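Side-chain contacts in DnaJ homolog subfamily C member 27-A (Xenopus laevis, PDB 6JMG), which binds GTP with magnesium through a Rab-family GTPase domain, carries a J domain and possibly regulates the MEK/ERK pathway: residues 92-97 against 109-114; 157-162 against 175-180; 207-212 against 247-252; 220-225 against 266-271; 235-240 against 256-261. One frame throughout, in Å; residues are numbered along the deposited sequence.

Contact 1: residues 92-97 against 109-114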
# COMPACT_ATOMS: atom_id res chain seq x y z
N VAL A 92 -2.57 -6.84 -3.75
CA VAL A 92 -3.96 -6.37 -3.76
C VAL A 92 -4.36 -6.00 -5.18
O VAL A 92 -3.65 -5.23 -5.85
CB VAL A 92 -4.15 -5.15 -2.85
CG1 VAL A 92 -5.51 -4.51 -3.13
CG2 VAL A 92 -3.98 -5.53 -1.40
N ILE A 93 -5.50 -6.51 -5.63
CA ILE A 93 -6.10 -6.11 -6.90
C ILE A 93 -7.22 -5.13 -6.55
O ILE A 93 -8.28 -5.53 -6.05
CB ILE A 93 -6.59 -7.33 -7.69
CG1 ILE A 93 -5.39 -8.22 -8.02
CG2 ILE A 93 -7.18 -6.92 -9.00
CD1 ILE A 93 -5.76 -9.57 -8.59
N LEU A 94 -6.96 -3.85 -6.79
CA LEU A 94 -7.89 -2.78 -6.43
C LEU A 94 -8.56 -2.28 -7.70
O LEU A 94 -7.90 -1.72 -8.58
CB LEU A 94 -7.15 -1.65 -5.72
CG LEU A 94 -8.04 -0.61 -5.02
CD1 LEU A 94 -8.77 -1.25 -3.87
CD2 LEU A 94 -7.23 0.55 -4.52
N VAL A 95 -9.88 -2.43 -7.78
CA VAL A 95 -10.59 -2.31 -9.05
C VAL A 95 -11.68 -1.25 -8.93
O VAL A 95 -12.34 -1.15 -7.89
CB VAL A 95 -11.21 -3.65 -9.51
CG1 VAL A 95 -11.68 -3.55 -10.97
CG2 VAL A 95 -10.22 -4.83 -9.33
N TYR A 96 -11.85 -0.47 -10.00
CA TYR A 96 -13.03 0.37 -10.19
C TYR A 96 -13.48 0.31 -11.64
O TYR A 96 -12.82 -0.29 -12.51
CB TYR A 96 -12.78 1.82 -9.80
CG TYR A 96 -11.76 2.54 -10.62
CD1 TYR A 96 -10.39 2.34 -10.41
CD2 TYR A 96 -12.14 3.48 -11.57
CE1 TYR A 96 -9.44 3.04 -11.15
CE2 TYR A 96 -11.21 4.18 -12.31
CZ TYR A 96 -9.86 3.96 -12.11
OH TYR A 96 -8.94 4.67 -12.86
N ASP A 97 -14.63 0.93 -11.89
CA ASP A 97 -15.29 0.96 -13.19
C ASP A 97 -15.19 2.39 -13.73
O ASP A 97 -15.75 3.32 -13.15
CB ASP A 97 -16.74 0.50 -13.03
CG ASP A 97 -17.55 0.53 -14.32
OD1 ASP A 97 -18.69 -0.00 -14.29
OD2 ASP A 97 -17.11 1.09 -15.35
N GLY A 109 -11.72 5.17 0.65
CA GLY A 109 -12.36 4.43 1.73
C GLY A 109 -11.89 2.98 1.81
O GLY A 109 -11.74 2.43 2.91
N TRP A 110 -11.65 2.34 0.66
CA TRP A 110 -11.12 0.98 0.67
C TRP A 110 -9.75 0.93 1.32
O TRP A 110 -9.48 0.05 2.14
CB TRP A 110 -11.07 0.40 -0.75
CG TRP A 110 -12.42 -0.12 -1.19
CD1 TRP A 110 -13.34 0.55 -1.96
CD2 TRP A 110 -13.02 -1.37 -0.84
NE1 TRP A 110 -14.47 -0.23 -2.12
CE2 TRP A 110 -14.30 -1.41 -1.44
CE3 TRP A 110 -12.60 -2.47 -0.08
CZ2 TRP A 110 -15.15 -2.50 -1.30
CZ3 TRP A 110 -13.44 -3.55 0.05
CH2 TRP A 110 -14.70 -3.56 -0.57
N LEU A 111 -8.88 1.88 0.99
CA LEU A 111 -7.57 1.92 1.63
C LEU A 111 -7.72 2.13 3.14
O LEU A 111 -7.04 1.47 3.93
CB LEU A 111 -6.72 3.03 1.03
CG LEU A 111 -6.25 2.80 -0.41
CD1 LEU A 111 -5.27 3.85 -0.84
CD2 LEU A 111 -5.63 1.43 -0.52
N ALA A 112 -8.64 3.01 3.54
CA ALA A 112 -8.87 3.24 4.96
C ALA A 112 -9.33 1.97 5.66
O ALA A 112 -8.88 1.66 6.77
CB ALA A 112 -9.89 4.36 5.14
N GLU A 113 -10.23 1.23 5.02
CA GLU A 113 -10.77 0.04 5.65
C GLU A 113 -9.70 -1.02 5.82
O GLU A 113 -9.58 -1.63 6.88
CB GLU A 113 -11.94 -0.49 4.83
CG GLU A 113 -12.35 -1.86 5.20
CD GLU A 113 -13.61 -2.25 4.52
OE1 GLU A 113 -13.76 -3.45 4.22
OE2 GLU A 113 -14.44 -1.35 4.27
N MET A 114 -8.88 -1.21 4.79
CA MET A 114 -7.74 -2.12 4.92
C MET A 114 -6.77 -1.62 5.98
O MET A 114 -6.35 -2.39 6.86
CB MET A 114 -7.02 -2.27 3.58
CG MET A 114 -5.93 -3.34 3.59
SD MET A 114 -4.93 -3.43 2.10
CE MET A 114 -4.26 -5.06 2.30
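V92 and M114 meet tip to tip, the CG2 methyl of V92 lying 3.7 Å from the CE methyl of M114. The methionine reaches this far because its CG stands anti to the backbone N (chi1 -173°) and the rest of the chain stays extended, so that SD and CE are carried straight out from the helix. On the valine, CG2 is the branch set beside the backbone N, and it is this branch that faces the thioether. Two residues along the strand, L94 divides its two methyls between two helix residues. CD1 comes to CB of W110 at 4.2 Å, touching the root of that side chain, while CD2 approaches CD2 of L111 at 4.4 Å. The helix 107-117 here lies against one face of the central sheet of a Ras-like, P-loop GTPase fold, running roughly antiparallel to strand 91-97, 152° between directions, with the two short axes 11.0 Å apart at their closest. That spacing is bridged wholly by apolar side chains, with no hydrogen bond between the segments. The indole of W110 leaves the interface for the nucleotide side, where its NE1 is hydrogen-bonded to OD1 of N24, a P-loop residue that probably binds GTP. M22 of strand 15-22 touches both L94 and W110, and F129 of strand 128-134 touches both V92 and L111.

Contact 2: residues 157-162 against 175-180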
# COMPACT_ATOMS: atom_id res chain seq x y z
N GLY A 157 2.51 4.81 -5.07
CA GLY A 157 3.35 3.65 -5.27
C GLY A 157 2.64 2.45 -5.86
O GLY A 157 3.22 1.36 -5.86
N PHE A 158 1.43 2.62 -6.35
CA PHE A 158 0.66 1.52 -6.92
C PHE A 158 0.94 1.37 -8.42
O PHE A 158 1.38 2.30 -9.09
CB PHE A 158 -0.84 1.76 -6.72
CG PHE A 158 -1.26 1.93 -5.28
CD1 PHE A 158 -0.45 1.50 -4.24
CD2 PHE A 158 -2.49 2.52 -4.97
CE1 PHE A 158 -0.86 1.63 -2.90
CE2 PHE A 158 -2.91 2.67 -3.64
CZ PHE A 158 -2.10 2.23 -2.61
N LEU A 159 0.69 0.18 -8.94
CA LEU A 159 0.65 -0.02 -10.37
C LEU A 159 -0.73 0.37 -10.88
O LEU A 159 -1.73 0.26 -10.17
CB LEU A 159 0.95 -1.47 -10.74
CG LEU A 159 2.26 -2.02 -10.20
CD1 LEU A 159 2.47 -3.45 -10.65
CD2 LEU A 159 3.38 -1.14 -10.70
N TYR A 160 -0.79 0.83 -12.13
CA TYR A 160 -2.04 1.27 -12.73
C TYR A 160 -2.21 0.60 -14.08
O TYR A 160 -1.27 0.56 -14.88
CB TYR A 160 -2.08 2.78 -12.92
CG TYR A 160 -3.32 3.25 -13.64
CD1 TYR A 160 -4.50 3.48 -12.95
CD2 TYR A 160 -3.31 3.48 -15.01
CE1 TYR A 160 -5.65 3.93 -13.61
CE2 TYR A 160 -4.45 3.92 -15.68
CZ TYR A 160 -5.61 4.15 -14.98
OH TYR A 160 -6.74 4.58 -15.64
N PHE A 161 -3.41 0.08 -14.33
CA PHE A 161 -3.66 -0.56 -15.60
C PHE A 161 -5.10 -0.33 -16.00
O PHE A 161 -6.00 -0.35 -15.16
CB PHE A 161 -3.43 -2.07 -15.58
CG PHE A 161 -2.00 -2.46 -15.53
CD1 PHE A 161 -1.29 -2.66 -16.71
CD2 PHE A 161 -1.35 -2.65 -14.31
CE1 PHE A 161 0.04 -3.04 -16.68
CE2 PHE A 161 -0.03 -3.02 -14.26
CZ PHE A 161 0.67 -3.21 -15.46
N GLU A 162 -5.27 -0.10 -17.29
CA GLU A 162 -6.57 -0.10 -17.92
C GLU A 162 -6.85 -1.52 -18.37
O GLU A 162 -5.97 -2.18 -18.95
CB GLU A 162 -6.57 0.88 -19.09
CG GLU A 162 -6.26 2.29 -18.62
CD GLU A 162 -7.09 3.31 -19.32
OE1 GLU A 162 -7.63 4.19 -18.61
OE2 GLU A 162 -7.19 3.23 -20.57
N PHE A 175 -1.44 -8.65 -14.70
CA PHE A 175 -1.02 -9.78 -13.88
C PHE A 175 0.48 -10.04 -14.01
O PHE A 175 1.12 -10.43 -13.02
CB PHE A 175 -1.82 -11.03 -14.25
CG PHE A 175 -3.07 -11.15 -13.44
CD1 PHE A 175 -3.00 -11.40 -12.08
CD2 PHE A 175 -4.31 -10.96 -14.02
CE1 PHE A 175 -4.15 -11.49 -11.32
CE2 PHE A 175 -5.46 -11.04 -13.26
CZ PHE A 175 -5.38 -11.30 -11.90
N GLN A 176 1.07 -9.78 -15.17
CA GLN A 176 2.50 -9.99 -15.28
C GLN A 176 3.26 -8.95 -14.48
O GLN A 176 4.22 -9.27 -13.78
CB GLN A 176 2.93 -9.97 -16.75
CG GLN A 176 4.41 -10.25 -16.99
CD GLN A 176 4.74 -11.74 -16.98
OE1 GLN A 176 5.65 -12.18 -16.28
NE2 GLN A 176 4.01 -12.53 -17.77
N ALA A 177 2.81 -7.69 -14.51
CA ALA A 177 3.46 -6.68 -13.71
C ALA A 177 3.22 -6.92 -12.23
O ALA A 177 4.12 -6.72 -11.40
CB ALA A 177 2.97 -5.30 -14.12
N PHE A 178 2.00 -7.35 -11.89
CA PHE A 178 1.61 -7.61 -10.51
C PHE A 178 2.51 -8.66 -9.87
O PHE A 178 3.08 -8.43 -8.79
CB PHE A 178 0.16 -8.09 -10.52
CG PHE A 178 -0.48 -8.29 -9.17
CD1 PHE A 178 -0.62 -7.25 -8.27
CD2 PHE A 178 -1.06 -9.51 -8.86
CE1 PHE A 178 -1.29 -7.44 -7.07
CE2 PHE A 178 -1.72 -9.71 -7.66
CZ PHE A 178 -1.84 -8.68 -6.77
N TYR A 179 2.65 -9.82 -10.52
CA TYR A 179 3.40 -10.91 -9.91
C TYR A 179 4.90 -10.64 -9.95
O TYR A 179 5.63 -11.13 -9.08
CB TYR A 179 3.06 -12.23 -10.59
CG TYR A 179 1.69 -12.76 -10.25
CD1 TYR A 179 1.27 -12.85 -8.93
CD2 TYR A 179 0.78 -13.14 -11.25
CE1 TYR A 179 0.01 -13.34 -8.60
CE2 TYR A 179 -0.49 -13.63 -10.94
CZ TYR A 179 -0.87 -13.73 -9.61
OH TYR A 179 -2.12 -14.21 -9.26
N SER A 180 5.37 -9.87 -10.93
CA SER A 180 6.79 -9.54 -10.91
C SER A 180 7.12 -8.60 -9.77
O SER A 180 8.12 -8.79 -9.07
CB SER A 180 7.22 -8.95 -12.24
OG SER A 180 6.72 -9.71 -13.32
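L159 and F161, alternate residues of the edge strand 159-163, both direct their side chains at A177 on helix 171-187. The path of F161 can be followed outward from its backbone. CB points to the helix, and CG sits beside the backbone N, anti to the carbonyl carbon (chi1 -73°), which sends the ring across the gap. The far end of the ring makes the contact: CE2 lies 3.8 Å from CB of A177, and CZ comes nearer still, 3.4 Å from the same CB. The alanine methyl lies at the ring edge, near its plane, so the aromatic face takes no part in this meeting. The F161 side chain is about 12 Å from the bound GTP. L159 approaches the same helix turn with its CD1 alone, 4.0 Å from A177 CB and 3.7 Å from A177 O, and this methyl also lies against the backbone where A177 joins F178. A177 is thus met at its methyl by both strand residues; consistent with its small size, the short axes come within 9.6 Å. F178 turns its own ring toward V128 and A130 of strand 128-134 and I93 of strand 91-97. The two elements run nearly antiparallel, at 166°. This is the packing of the C-terminal helix of a Ras-like GTPase domain against the last strand of its sheet.

Contact 3: residues 207-212 against 247-252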
# COMPACT_ATOMS: atom_id res chain seq x y z
N ASP A 207 15.75 18.88 3.42
CA ASP A 207 15.69 19.94 4.41
C ASP A 207 15.79 19.37 5.81
O ASP A 207 16.47 19.94 6.68
CB ASP A 207 14.40 20.76 4.26
CG ASP A 207 14.42 21.65 3.02
OD1 ASP A 207 15.51 21.85 2.43
OD2 ASP A 207 13.33 22.13 2.63
N SER A 208 15.14 18.22 6.06
CA SER A 208 15.12 17.70 7.42
C SER A 208 16.49 17.21 7.83
O SER A 208 16.94 17.48 8.95
CB SER A 208 14.10 16.55 7.53
OG SER A 208 12.81 17.00 7.95
N ILE A 209 17.21 16.59 6.90
CA ILE A 209 18.57 16.14 7.19
C ILE A 209 19.47 17.33 7.50
O ILE A 209 20.29 17.27 8.43
CB ILE A 209 19.11 15.30 6.02
CG1 ILE A 209 18.20 14.08 5.83
CG2 ILE A 209 20.55 14.89 6.33
CD1 ILE A 209 18.62 13.17 4.67
N ARG A 210 19.36 18.41 6.74
CA ARG A 210 20.26 19.52 7.01
C ARG A 210 19.87 20.22 8.29
O ARG A 210 20.75 20.58 9.09
CB ARG A 210 20.27 20.51 5.84
CG ARG A 210 21.14 21.73 6.13
CD ARG A 210 20.95 22.83 5.11
NE ARG A 210 19.60 22.82 4.55
CZ ARG A 210 19.10 23.79 3.78
NH1 ARG A 210 19.84 24.85 3.48
NH2 ARG A 210 17.86 23.70 3.32
N ARG A 211 18.57 20.33 8.55
CA ARG A 211 18.13 20.96 9.80
C ARG A 211 18.57 20.15 11.00
O ARG A 211 18.94 20.72 12.03
CB ARG A 211 16.61 21.15 9.78
CG ARG A 211 16.03 21.70 11.08
CD ARG A 211 14.49 21.67 11.07
NE ARG A 211 13.94 20.31 11.04
CZ ARG A 211 13.83 19.51 12.10
NH1 ARG A 211 14.23 19.92 13.31
NH2 ARG A 211 13.32 18.29 11.96
N ILE A 212 18.62 18.82 10.86
CA ILE A 212 19.07 17.94 11.94
C ILE A 212 20.60 17.98 12.13
O ILE A 212 21.08 17.72 13.23
CB ILE A 212 18.51 16.51 11.73
CG1 ILE A 212 17.00 16.53 11.95
CG2 ILE A 212 19.09 15.50 12.71
CD1 ILE A 212 16.23 15.38 11.23
N ASP A 247 16.78 2.94 4.79
CA ASP A 247 16.18 2.00 3.84
C ASP A 247 15.28 2.73 2.85
O ASP A 247 15.28 2.43 1.65
CB ASP A 247 15.36 0.96 4.59
CG ASP A 247 16.18 -0.19 5.13
OD1 ASP A 247 17.42 -0.21 4.95
OD2 ASP A 247 15.57 -1.08 5.76
N LYS A 248 14.45 3.65 3.35
CA LYS A 248 13.48 4.39 2.57
C LYS A 248 14.06 5.62 1.91
O LYS A 248 13.60 6.01 0.83
CB LYS A 248 12.28 4.79 3.45
CG LYS A 248 11.59 3.62 4.12
CD LYS A 248 10.31 4.04 4.86
CE LYS A 248 9.09 3.26 4.35
NZ LYS A 248 7.82 3.69 5.00
N CYS A 249 15.08 6.23 2.51
CA CYS A 249 15.61 7.52 2.07
C CYS A 249 17.03 7.35 1.55
O CYS A 249 17.91 6.89 2.28
CB CYS A 249 15.60 8.51 3.22
SG CYS A 249 16.21 10.13 2.78
N MET A 250 17.23 7.70 0.29
CA MET A 250 18.51 7.49 -0.37
C MET A 250 19.41 8.72 -0.30
O MET A 250 20.51 8.70 -0.87
CB MET A 250 18.27 7.07 -1.82
CG MET A 250 17.57 5.72 -1.99
SD MET A 250 18.15 4.41 -0.88
CE MET A 250 19.84 4.24 -1.44
N ALA A 251 18.97 9.77 0.39
CA ALA A 251 19.75 11.00 0.46
C ALA A 251 21.01 10.80 1.30
O ALA A 251 20.99 10.05 2.28
CB ALA A 251 18.91 12.13 1.04
N PRO A 252 22.11 11.44 0.93
CA PRO A 252 23.34 11.28 1.71
C PRO A 252 23.20 11.86 3.10
O PRO A 252 22.62 12.93 3.29
CB PRO A 252 24.39 12.03 0.88
CG PRO A 252 23.60 12.95 0.01
CD PRO A 252 22.31 12.26 -0.27
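I209 points from helix 203-213 at the loop 247-252 and supplies every side-chain touch made from the helix side. Its longer branch does the reaching: CG1 is set beside the backbone N (chi1 -60°) and the chain continues extended to CD1, which lies 3.8 Å from the CB methyl of A251. The same CD1 lies 4.3 Å from SG of C249, so one methyl serves two loop residues. The shorter branch, CG2, stands beside the carbonyl carbon and faces P252, coming 4.2 Å from its carbonyl O. The loop presents C249 and A251 toward the helix, while M250 between them turns to I199. A weak hydrogen bond runs from A251 N to C249 SG, 3.7 Å. The loop 247-252 leads from helix 230-244 into helix 254-278 of the DnaJ domain, and helix 203-213, next before helix 218-222 in the chain, packs on this J-domain loop. I209 also touches L244 of helix 230-244 and A257 of helix 254-278, which places it where both helices and their connection come together. S254, which I209 touches as well, is hydrogen-bonded through OG to the carbonyl oxygens of both C249 and A251.

Contact 4: residues 220-225 against 266-271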
# COMPACT_ATOMS: atom_id res chain seq x y z
N ASP A 220 14.36 20.55 19.79
CA ASP A 220 14.17 21.14 18.47
C ASP A 220 14.44 20.13 17.36
O ASP A 220 13.91 20.28 16.26
CB ASP A 220 15.03 22.40 18.34
CG ASP A 220 14.68 23.46 19.40
OD1 ASP A 220 13.48 23.54 19.79
OD2 ASP A 220 15.59 24.21 19.85
N MET A 221 15.23 19.09 17.64
CA MET A 221 15.52 18.10 16.62
C MET A 221 14.27 17.35 16.19
O MET A 221 14.11 17.04 15.00
CB MET A 221 16.56 17.11 17.13
CG MET A 221 17.71 16.96 16.19
SD MET A 221 18.79 15.65 16.72
CE MET A 221 19.91 16.51 17.84
N LEU A 222 13.36 17.06 17.12
CA LEU A 222 12.10 16.41 16.77
C LEU A 222 10.94 17.40 16.60
O LEU A 222 9.83 16.97 16.25
CB LEU A 222 11.70 15.37 17.82
CG LEU A 222 12.67 14.28 18.30
CD1 LEU A 222 12.05 13.59 19.48
CD2 LEU A 222 12.99 13.27 17.22
N GLY A 223 11.17 18.69 16.83
CA GLY A 223 10.14 19.69 16.65
C GLY A 223 9.10 19.72 17.75
O GLY A 223 7.89 19.64 17.48
N VAL A 224 9.56 19.86 18.99
CA VAL A 224 8.72 19.79 20.18
C VAL A 224 9.35 20.69 21.23
O VAL A 224 10.56 20.90 21.25
CB VAL A 224 8.57 18.35 20.74
CG1 VAL A 224 7.59 17.55 19.91
CG2 VAL A 224 9.92 17.66 20.79
N LYS A 225 8.52 21.24 22.10
CA LYS A 225 9.12 22.11 23.10
C LYS A 225 9.18 21.40 24.45
O LYS A 225 8.49 20.39 24.65
CB LYS A 225 8.33 23.44 23.21
CG LYS A 225 6.82 23.36 22.95
CD LYS A 225 6.11 22.53 24.03
CE LYS A 225 4.59 22.58 23.93
NZ LYS A 225 4.00 21.56 24.86
N THR A 266 15.32 9.22 22.70
CA THR A 266 15.57 8.58 23.98
C THR A 266 16.10 9.59 24.99
O THR A 266 15.82 9.47 26.19
CB THR A 266 16.48 7.33 23.80
OG1 THR A 266 17.86 7.65 23.87
CG2 THR A 266 16.20 6.63 22.47
N ALA A 267 16.74 10.66 24.53
CA ALA A 267 17.15 11.70 25.47
C ALA A 267 15.93 12.33 26.13
O ALA A 267 15.87 12.48 27.36
CB ALA A 267 17.98 12.76 24.76
N LEU A 268 14.91 12.66 25.34
CA LEU A 268 13.70 13.24 25.89
C LEU A 268 12.94 12.23 26.76
O LEU A 268 12.57 12.54 27.90
CB LEU A 268 12.81 13.75 24.77
CG LEU A 268 13.45 14.77 23.84
CD1 LEU A 268 12.47 15.12 22.76
CD2 LEU A 268 13.91 16.03 24.59
N LEU A 269 12.70 11.02 26.24
CA LEU A 269 12.00 9.99 27.02
C LEU A 269 12.71 9.67 28.32
O LEU A 269 12.06 9.29 29.30
CB LEU A 269 11.84 8.70 26.22
CG LEU A 269 10.81 8.78 25.09
CD1 LEU A 269 10.36 7.39 24.77
CD2 LEU A 269 9.66 9.62 25.54
N LYS A 270 14.03 9.79 28.35
CA LYS A 270 14.73 9.50 29.60
C LYS A 270 14.45 10.58 30.64
O LYS A 270 14.20 10.27 31.81
CB LYS A 270 16.23 9.39 29.33
CG LYS A 270 17.09 9.37 30.60
CD LYS A 270 18.55 9.08 30.27
CE LYS A 270 19.35 10.38 30.16
NZ LYS A 270 20.82 10.11 30.16
N ASN A 271 14.44 11.84 30.22
CA ASN A 271 14.29 12.92 31.18
C ASN A 271 12.85 13.10 31.60
O ASN A 271 12.58 13.42 32.77
CB ASN A 271 14.89 14.21 30.63
CG ASN A 271 16.41 14.11 30.49
OD1 ASN A 271 16.95 14.05 29.39
ND2 ASN A 271 17.10 14.04 31.63
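Helix 218-222 ends in a Schellman motif whose C-prime residue is G223, with positive phi (76°); L222 and V224, on either side of G223 in sequence, both point toward helix 254-278, the nearest CA pair being L222 and L268 at 9.8 Å. A single methyl, L268 CD1, receives both. L222 CD1 lies 3.6 Å from it, the two leucine side chains sliding past one another in opposite directions. V224 approaches the same methyl at an angle, its CG2 4.1 Å from L268 CD1. In L268, CG stands beside the backbone N and anti to the carbonyl carbon (chi1 -57°), and the extended second torsion takes CD1 out from the helix to where the two partners converge. The valine's CG2 occupies the crowded position between its own backbone N and carbonyl carbon, and CG1 is left beside the N. No hydrogen bond links the segments. L222 also rests on V261 of helix 254-278 and on L240 of helix 230-244, V224 rests on A236 of helix 230-244, and L268 touches V233 of that helix and W219 of helix 218-222. The contact lies where these three helices of the DnaJ domain meet.

Contact 5: residues 235-240 against 256-261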
# COMPACT_ATOMS: atom_id res chain seq x y z
N LYS A 235 5.14 10.66 18.68
CA LYS A 235 4.52 10.89 17.38
C LYS A 235 5.35 11.83 16.52
O LYS A 235 5.38 11.67 15.30
CB LYS A 235 3.10 11.44 17.55
CG LYS A 235 2.12 10.53 18.31
CD LYS A 235 1.91 9.09 17.73
CE LYS A 235 2.18 8.88 16.23
NZ LYS A 235 1.85 7.50 15.77
N ALA A 236 6.11 12.73 17.14
CA ALA A 236 7.12 13.46 16.39
C ALA A 236 8.17 12.50 15.83
O ALA A 236 8.55 12.60 14.65
CB ALA A 236 7.77 14.53 17.28
N TYR A 237 8.61 11.55 16.65
CA TYR A 237 9.67 10.66 16.21
C TYR A 237 9.24 9.83 15.02
O TYR A 237 10.02 9.65 14.07
CB TYR A 237 10.15 9.73 17.35
CG TYR A 237 10.88 8.52 16.80
CD1 TYR A 237 12.24 8.59 16.49
CD2 TYR A 237 10.21 7.33 16.54
CE1 TYR A 237 12.91 7.50 15.94
CE2 TYR A 237 10.87 6.24 15.99
CZ TYR A 237 12.22 6.32 15.70
OH TYR A 237 12.87 5.24 15.16
N ARG A 238 8.01 9.28 15.03
CA ARG A 238 7.68 8.35 13.97
C ARG A 238 7.54 9.06 12.62
O ARG A 238 7.80 8.44 11.58
CB ARG A 238 6.39 7.58 14.28
CG ARG A 238 6.19 7.29 15.74
CD ARG A 238 5.26 6.13 16.05
NE ARG A 238 5.42 5.77 17.45
CZ ARG A 238 4.47 5.80 18.37
NH1 ARG A 238 3.25 6.18 18.04
NH2 ARG A 238 4.74 5.46 19.63
N LYS A 239 7.23 10.35 12.61
CA LYS A 239 7.11 10.97 11.30
C LYS A 239 8.48 11.27 10.70
O LYS A 239 8.65 11.16 9.48
CB LYS A 239 6.28 12.26 11.38
CG LYS A 239 4.79 12.02 11.48
CD LYS A 239 4.03 13.25 11.93
CE LYS A 239 4.87 14.16 12.80
NZ LYS A 239 4.03 15.17 13.52
N LEU A 240 9.47 11.52 11.55
CA LEU A 240 10.84 11.62 11.10
C LEU A 240 11.42 10.25 10.73
O LEU A 240 12.15 10.12 9.75
CB LEU A 240 11.69 12.29 12.18
CG LEU A 240 11.51 13.80 12.29
CD1 LEU A 240 12.18 14.37 13.54
CD2 LEU A 240 12.05 14.46 11.03
N ASP A 256 22.86 9.19 9.38
CA ASP A 256 23.26 9.94 10.57
C ASP A 256 22.09 10.75 11.11
O ASP A 256 21.93 10.89 12.33
CB ASP A 256 24.45 10.86 10.27
CG ASP A 256 25.60 10.13 9.62
OD1 ASP A 256 26.18 9.23 10.27
OD2 ASP A 256 25.91 10.46 8.45
N ALA A 257 21.27 11.28 10.21
CA ALA A 257 20.08 11.98 10.64
C ALA A 257 19.12 11.05 11.37
O ALA A 257 18.57 11.40 12.42
CB ALA A 257 19.39 12.60 9.43
N PHE A 258 18.92 9.84 10.83
CA PHE A 258 18.09 8.87 11.52
C PHE A 258 18.65 8.54 12.90
O PHE A 258 17.94 8.62 13.90
CB PHE A 258 17.96 7.61 10.69
CG PHE A 258 17.11 6.57 11.35
CD1 PHE A 258 15.76 6.81 11.57
CD2 PHE A 258 17.66 5.39 11.77
CE1 PHE A 258 14.98 5.87 12.16
CE2 PHE A 258 16.87 4.43 12.39
CZ PHE A 258 15.53 4.67 12.58
N LYS A 259 19.94 8.21 12.97
CA LYS A 259 20.57 7.94 14.25
C LYS A 259 20.39 9.11 15.22
O LYS A 259 20.17 8.91 16.42
CB LYS A 259 22.06 7.64 14.04
CG LYS A 259 22.83 7.33 15.32
CD LYS A 259 24.32 7.10 15.07
CE LYS A 259 24.57 6.37 13.74
NZ LYS A 259 25.83 5.54 13.73
N ALA A 260 20.45 10.34 14.71
CA ALA A 260 20.32 11.50 15.59
C ALA A 260 18.91 11.60 16.13
O ALA A 260 18.70 11.90 17.31
CB ALA A 260 20.71 12.77 14.84
N VAL A 261 17.93 11.35 15.27
CA VAL A 261 16.53 11.36 15.68
C VAL A 261 16.27 10.26 16.72
O VAL A 261 15.62 10.49 17.75
CB VAL A 261 15.64 11.23 14.43
CG1 VAL A 261 14.30 10.63 14.76
CG2 VAL A 261 15.48 12.60 13.79
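Y237 and L240, on one side of helix 230-244, both press on V261 of helix 254-278, and the valine gives each a different methyl. Among these apolar contacts, the closest is V261 CG1 against the Y237 ring, 3.4 Å from CD1 and 3.6 Å from CE1, in an oblique approach. V261 CG2 faces L240, where it lies 3.8 Å from CD1, and L240 CB is about equally near both valine methyls. The split follows from the first torsion of V261 (chi1 154°), which sets CG1 anti to the backbone N and CG2 anti to the carbonyl carbon. The two helices run antiparallel, 169° between directions and 10.6 Å apart at the short axes, as in the paired central helices of the J-domain fold; the loop between them carries the H-P-D sequence characteristic of the family. The second kind of contact is hydroxyl to ring. Y237, with CG anti to its N (chi1 161°), reaches past the valine so that its OH comes 3.7 Å from CE1 of F258 and equally near CZ, again obliquely. An alanine in place of Y237 is likely to leave one methyl of V261 without its aromatic neighbour and the F258 ring without its phenol neighbour. F258 also meets H245 of that sequence, their planes at about 55°, and touches A241, while Y237 touches V262 and R265.

Contacts 1 and 2 belong to the GTPase domain, whose sheet they share: one packs a helix on strand 91-97, the other on the edge strand 159-163, and they touch where V92 meets F178 and Y96 meets Y160. Contact 1 is wholly buried, contact 2 only partly so. Contacts 3, 4 and 5 gather around the J-domain helices, with 254-278 serving both 4 and 5; contact 5 is nested within the chain loop closed by 4, while 3 alternates with both. Contacts 3 and 4 are small and buried, each centred on one aliphatic residue, whereas 5 is larger, partly buried and mixes aromatic with aliphatic side chains. Only contact 1 has a side chain beside the nucleotide-binding loop.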